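Local coordinates for DNA-binding protein HU (Thermus thermophilus HB8, PDB 5EKA) that wraps and condenses DNA as a homodimeric bacterial histone-like protein, stabilising it against denaturation under extreme environmental conditions, at residues T50-T54 / F84-L90; R60-T64 / I76-Q80. One frame throughout, in Å; residues are numbered along the deposited sequence. Where two conformers were deposited one is given.

Interaction 1 of 2, residues T50-T54 / F84-L90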
loop_
_atom_site.group_PDB
_atom_site.type_symbol
_atom_site.label_atom_id
_atom_site.label_comp_id
_atom_site.label_asym_id
_atom_site.label_seq_id
_atom_site.Cartn_x
_atom_site.Cartn_y
_atom_site.Cartn_z
ATOM N N THR A 50 6.273 -7.594 4.063
ATOM C CA THR A 50 6.553 -8.958 3.706
ATOM C C THR A 50 5.283 -9.610 3.198
ATOM O O THR A 50 4.241 -9.525 3.831
ATOM C CB THR A 50 7.091 -9.758 4.929
ATOM O OG1 THR A 50 8.431 -9.342 5.203
ATOM C CG2 THR A 50 7.092 -11.235 4.662
ATOM N N GLY A 51 5.377 -10.210 2.026
ATOM C CA GLY A 51 4.258 -10.914 1.457
ATOM C C GLY A 51 3.369 -10.068 0.597
ATOM O O GLY A 51 2.406 -10.590 0.042
ATOM N N PHE A 52 3.690 -8.773 0.477
ATOM C CA PHE A 52 2.858 -7.808 -0.253
ATOM C C PHE A 52 3.712 -6.999 -1.240
ATOM O O PHE A 52 3.626 -7.190 -2.447
ATOM C CB PHE A 52 2.060 -6.928 0.717
ATOM C CG PHE A 52 1.138 -5.953 0.037
ATOM C CD1 PHE A 52 -0.050 -6.383 -0.514
ATOM C CD2 PHE A 52 1.477 -4.616 -0.073
ATOM C CE1 PHE A 52 -0.920 -5.503 -1.138
ATOM C CE2 PHE A 52 0.614 -3.709 -0.683
ATOM C CZ PHE A 52 -0.584 -4.157 -1.231
ATOM N N GLY A 53 4.606 -6.171 -0.727
ATOM C CA GLY A 53 5.523 -5.437 -1.589
ATOM C C GLY A 53 6.277 -4.369 -0.819
ATOM O O GLY A 53 6.165 -4.281 0.394
ATOM N N THR A 54 7.090 -3.603 -1.527
ATOM C CA THR A 54 7.904 -2.576 -0.876
ATOM C C THR A 54 7.641 -1.212 -1.484
ATOM O O THR A 54 7.665 -1.060 -2.714
ATOM C CB THR A 54 9.379 -2.947 -1.007
ATOM O OG1 THR A 54 9.568 -4.269 -0.442
ATOM C CG2 THR A 54 10.316 -1.952 -0.350
ATOM N N PHE A 84 6.186 1.731 -5.723
ATOM C CA PHE A 84 5.872 0.432 -5.094
ATOM C C PHE A 84 6.381 -0.688 -5.973
ATOM O O PHE A 84 6.194 -0.661 -7.187
ATOM C CB PHE A 84 4.381 0.326 -4.944
ATOM C CG PHE A 84 3.902 -0.985 -4.435
ATOM C CD1 PHE A 84 4.067 -1.339 -3.098
ATOM C CD2 PHE A 84 3.205 -1.822 -5.277
ATOM C CE1 PHE A 84 3.574 -2.536 -2.635
ATOM C CE2 PHE A 84 2.694 -3.025 -4.817
ATOM C CZ PHE A 84 2.902 -3.396 -3.508
ATOM N N LYS A 85 7.074 -1.640 -5.339
ATOM C CA LYS A 85 7.581 -2.820 -6.010
ATOM C C LYS A 85 6.776 -4.009 -5.466
ATOM O O LYS A 85 6.979 -4.422 -4.305
ATOM C CB LYS A 85 9.057 -3.018 -5.691
ATOM C CG LYS A 85 9.593 -4.266 -6.361
ATOM C CD LYS A 85 11.024 -4.121 -6.786
ATOM C CE LYS A 85 11.363 -5.159 -7.845
ATOM N NZ LYS A 85 11.113 -6.556 -7.387
ATOM N N PRO A 86 5.895 -4.574 -6.292
ATOM C CA PRO A 86 5.100 -5.667 -5.756
ATOM C C PRO A 86 5.932 -6.908 -5.520
ATOM O O PRO A 86 6.857 -7.176 -6.280
ATOM C CB PRO A 86 4.076 -5.946 -6.859
ATOM C CG PRO A 86 4.651 -5.418 -8.067
ATOM C CD PRO A 86 5.512 -4.246 -7.667
ATOM N N GLY A 87 5.602 -7.609 -4.452
ATOM C CA GLY A 87 6.237 -8.851 -4.129
ATOM C C GLY A 87 5.776 -9.989 -4.983
ATOM O O GLY A 87 4.768 -9.907 -5.679
ATOM N N LYS A 88 6.517 -11.090 -4.907
ATOM C CA LYS A 88 6.192 -12.236 -5.726
ATOM C C LYS A 88 4.810 -12.817 -5.489
ATOM O O LYS A 88 4.100 -13.192 -6.443
ATOM C CB LYS A 88 7.211 -13.338 -5.505
ATOM C CG LYS A 88 6.933 -14.549 -6.376
ATOM C CD LYS A 88 8.075 -15.512 -6.309
ATOM C CE LYS A 88 8.021 -16.569 -7.405
ATOM N NZ LYS A 88 6.883 -17.513 -7.234
ATOM N N ALA A 89 4.431 -12.940 -4.226
ATOM C CA ALA A 89 3.106 -13.486 -3.907
ATOM C C ALA A 89 1.976 -12.689 -4.558
ATOM O O ALA A 89 1.027 -13.259 -5.107
ATOM C CB ALA A 89 2.911 -13.558 -2.409
ATOM N N LEU A 90 2.096 -11.373 -4.496
ATOM C CA LEU A 90 1.088 -10.486 -5.070
ATOM C C LEU A 90 1.121 -10.589 -6.597
ATOM O O LEU A 90 0.077 -10.706 -7.239
ATOM C CB LEU A 90 1.317 -9.065 -4.590
ATOM C CG LEU A 90 0.283 -8.074 -5.131
ATOM C CD1 LEU A 90 -1.133 -8.430 -4.734
ATOM C CD2 LEU A 90 0.635 -6.643 -4.765
#

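Interaction 2 of 2, residues R60-T64 / I76-Q80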
loop_
_atom_site.group_PDB
_atom_site.type_symbol
_atom_site.label_atom_id
_atom_site.label_comp_id
_atom_site.label_asym_id
_atom_site.label_seq_id
_atom_site.Cartn_x
_atom_site.Cartn_y
_atom_site.Cartn_z
ATOM N N ARG A 60 15.391 10.589 -9.761
ATOM C CA ARG A 60 15.765 10.874 -11.119
ATOM C C ARG A 60 16.896 11.903 -11.020
ATOM O O ARG A 60 16.729 12.933 -10.400
ATOM C CB ARG A 60 14.580 11.462 -11.890
ATOM C CG ARG A 60 13.224 10.796 -11.641
ATOM C CD ARG A 60 12.188 11.312 -12.642
ATOM N NE ARG A 60 10.831 10.783 -12.446
ATOM C CZ ARG A 60 9.880 11.339 -11.694
ATOM N NH1 ARG A 60 10.106 12.458 -11.005
ATOM N NH2 ARG A 60 8.686 10.751 -11.610
ATOM N N LYS A 61 18.056 11.572 -11.587
ATOM C CA LYS A 61 19.206 12.489 -11.628
ATOM C C LYS A 61 18.876 13.704 -12.475
ATOM O O LYS A 61 18.054 13.624 -13.381
ATOM C CB LYS A 61 20.429 11.796 -12.236
ATOM C CG LYS A 61 20.939 10.605 -11.453
ATOM C CD LYS A 61 22.021 9.876 -12.232
ATOM C CE LYS A 61 21.930 8.370 -12.021
ATOM N NZ LYS A 61 23.026 7.633 -12.706
ATOM N N ALA A 62 19.553 14.821 -12.213
ATOM C CA ALA A 62 19.297 16.063 -12.948
ATOM C C ALA A 62 19.456 15.929 -14.464
ATOM O O ALA A 62 18.698 16.529 -15.223
ATOM C CB ALA A 62 20.189 17.189 -12.432
ATOM N N ARG A 63 20.434 15.167 -14.918
ATOM C CA ARG A 63 20.549 14.918 -16.378
ATOM C C ARG A 63 19.171 14.596 -17.048
ATOM O O ARG A 63 18.615 15.415 -17.787
ATOM C CB ARG A 63 21.607 13.829 -16.674
ATOM C CG ARG A 63 21.909 12.865 -15.525
ATOM C CD ARG A 63 22.786 11.722 -15.987
ATOM N NE ARG A 63 22.273 10.378 -15.667
ATOM C CZ ARG A 63 21.096 9.864 -16.062
ATOM N NH1 ARG A 63 20.776 8.618 -15.712
ATOM N NH2 ARG A 63 20.222 10.572 -16.781
ATOM N N THR A 64 18.623 13.423 -16.737
ATOM C CA THR A 64 17.260 12.993 -17.120
ATOM C C THR A 64 16.480 13.997 -17.984
ATOM O O THR A 64 15.341 13.753 -18.379
ATOM C CB THR A 64 16.470 12.643 -15.818
ATOM O OG1 THR A 64 17.164 11.596 -15.106
ATOM C CG2 THR A 64 14.990 12.222 -16.093
ATOM N N ILE A 76 17.606 19.154 -16.954
ATOM C CA ILE A 76 16.454 19.335 -16.060
ATOM C C ILE A 76 16.829 18.910 -14.632
ATOM O O ILE A 76 17.801 18.190 -14.450
ATOM C CB ILE A 76 15.192 18.574 -16.553
ATOM C CG1 ILE A 76 15.235 17.088 -16.186
ATOM C CG2 ILE A 76 15.002 18.738 -18.063
ATOM C CD1 ILE A 76 13.883 16.537 -15.788
ATOM N N PRO A 77 16.054 19.346 -13.614
ATOM C CA PRO A 77 16.534 19.165 -12.240
ATOM C C PRO A 77 16.231 17.777 -11.686
ATOM O O PRO A 77 15.360 17.075 -12.208
ATOM C CB PRO A 77 15.751 20.215 -11.454
ATOM C CG PRO A 77 14.555 20.530 -12.288
ATOM C CD PRO A 77 14.693 19.899 -13.639
ATOM N N ALA A 78 16.969 17.405 -10.644
ATOM C CA ALA A 78 16.798 16.105 -9.995
ATOM C C ALA A 78 15.451 16.101 -9.273
ATOM O O ALA A 78 15.017 17.128 -8.758
ATOM C CB ALA A 78 17.930 15.844 -9.020
ATOM N N THR A 79 14.789 14.954 -9.276
ATOM C CA THR A 79 13.487 14.823 -8.644
ATOM C C THR A 79 13.445 13.490 -7.924
ATOM O O THR A 79 14.283 12.648 -8.113
ATOM C CB THR A 79 12.319 14.872 -9.643
ATOM O OG1 THR A 79 12.588 13.993 -10.715
ATOM C CG2 THR A 79 12.125 16.285 -10.201
ATOM N N GLN A 80 12.485 13.343 -7.030
ATOM C CA GLN A 80 12.337 12.065 -6.341
ATOM C C GLN A 80 10.876 11.814 -6.125
ATOM O O GLN A 80 10.101 12.753 -6.017
ATOM C CB GLN A 80 13.140 12.024 -5.044
ATOM C CG GLN A 80 12.740 13.014 -3.981
ATOM C CD GLN A 80 13.715 13.048 -2.795
ATOM O OE1 GLN A 80 14.938 13.024 -2.964
ATOM N NE2 GLN A 80 13.173 13.120 -1.591
#

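Interaction 1 of 2, residues T50-T54 / F84-L90
Phe-52 and Phe-84 meet at the HU dimer core, where the antiparallel sheet gives way to the C-terminal helix. CE2 of Phe-52 lies 3.6 Å from CZ of Phe-84. The ring planes stand at 47°, so the pair is oblique. Leu-90 CD2 covers one face of the Phe-52 ring. Phe-52 carries CG anti to the backbone N (chi1 -177°), which swings the ring back towards Phe-84 although its CB leads away.

Strands 53-54 and 84-86 pair antiparallel. Thr-54 N binds Lys-85 O at 2.9 Å, and Lys-85 N binds Thr-54 O at 2.8 Å. Gly-53 faces Pro-86 as a non-hydrogen-bonded pair. A side chain on Gly-53 would collide with Phe-84 CZ and Lys-85 O. Phe-52 and Gly-53 form a classic beta bulge, both opposite a single residue of strand 46-49.

The second subunit packs against the same side chains. Its Phe-55 meets the Phe-84 ring edge-to-face, and its Val-37 packs on Phe-52. Gly-87, the N-cap residue of helix 88-94, ties the start of that helix to the bulge: its N donates to Phe-52 O at 2.8 Å, with an N-H...O angle of 160°.

Interaction 2 of 2, residues R60-T64 / I76-Q80
Arg-60 N donates to Thr-79 O at 2.9 Å in an almost straight bond, with an N-H...O angle of 177°. Thr-79 N returns a bond to Arg-60 O at 3.0 Å, so the two residues form an antiparallel hydrogen-bonded pair. Ala-78 CA also makes a CA-H...O contact with Arg-60 O.

The side chains of the pair meet as well, though this rests on the conformer of Arg-60 given, one of two deposited. In it, Arg-60 NH1 donates to Thr-79 OG1 at 2.9 Å. The hydroxyl oxygen lies at the guanidinium edge, only 3° out of its plane. The arginine chain is extended from CG to NE and runs past this hydroxyl, with Arg-60 CD 3.3 Å from Thr-79 OG1. A chi1 of 49° sets OG1 between the backbone N and the carbonyl carbon of Thr-79, on the side where this conformer passes. A valine in place of Thr-79 would probably leave NH1 of this conformer without its hydroxyl acceptor.

Beyond this pair the regular ladder stops. Ala-62 CB and Ala-78 CB are 4.3 Å apart, a slight apolar touch. Near the chain break the model is less sure, and the close approach of Ala-62 to Ile-76 is doubtful. Within 60-64, Thr-64 OG1 donates to Lys-61 O at 2.8 Å, reaching back three residues.

The contact lies at the outer end of the modelled part of the beta-ribbon arm, where strand 53-60 ends and strand 79-86 begins. In HU proteins such arms embrace DNA, and the basic residues here are consistent with that role. Residues 65-75 of the arm tip are not modelled. Towards the body, Gln-80 NE2 bonds to Val-94 O at the end of helix 88-94 of the second subunit.

Interactions 1 and 2 mark the base and the outermost modelled part of one hairpin. Both use strands 53-60 and 79-86, interaction 2 only through their last and first residues. Their centres are about 27 Å apart. Along the chain, 50-54 and 60-64 come first, then 76-80 and 84-90, so interaction 2 falls between the two halves of interaction 1. Interaction 1 is partly buried, about 10 Å from the centre of the chain, and joins the sheet to helix 88-94 and the second subunit. Interaction 2 is a surface contact about 25 Å from that centre. The ribbon thus has a base built into the dimer and an exposed outer part, as suits a DNA-binding arm.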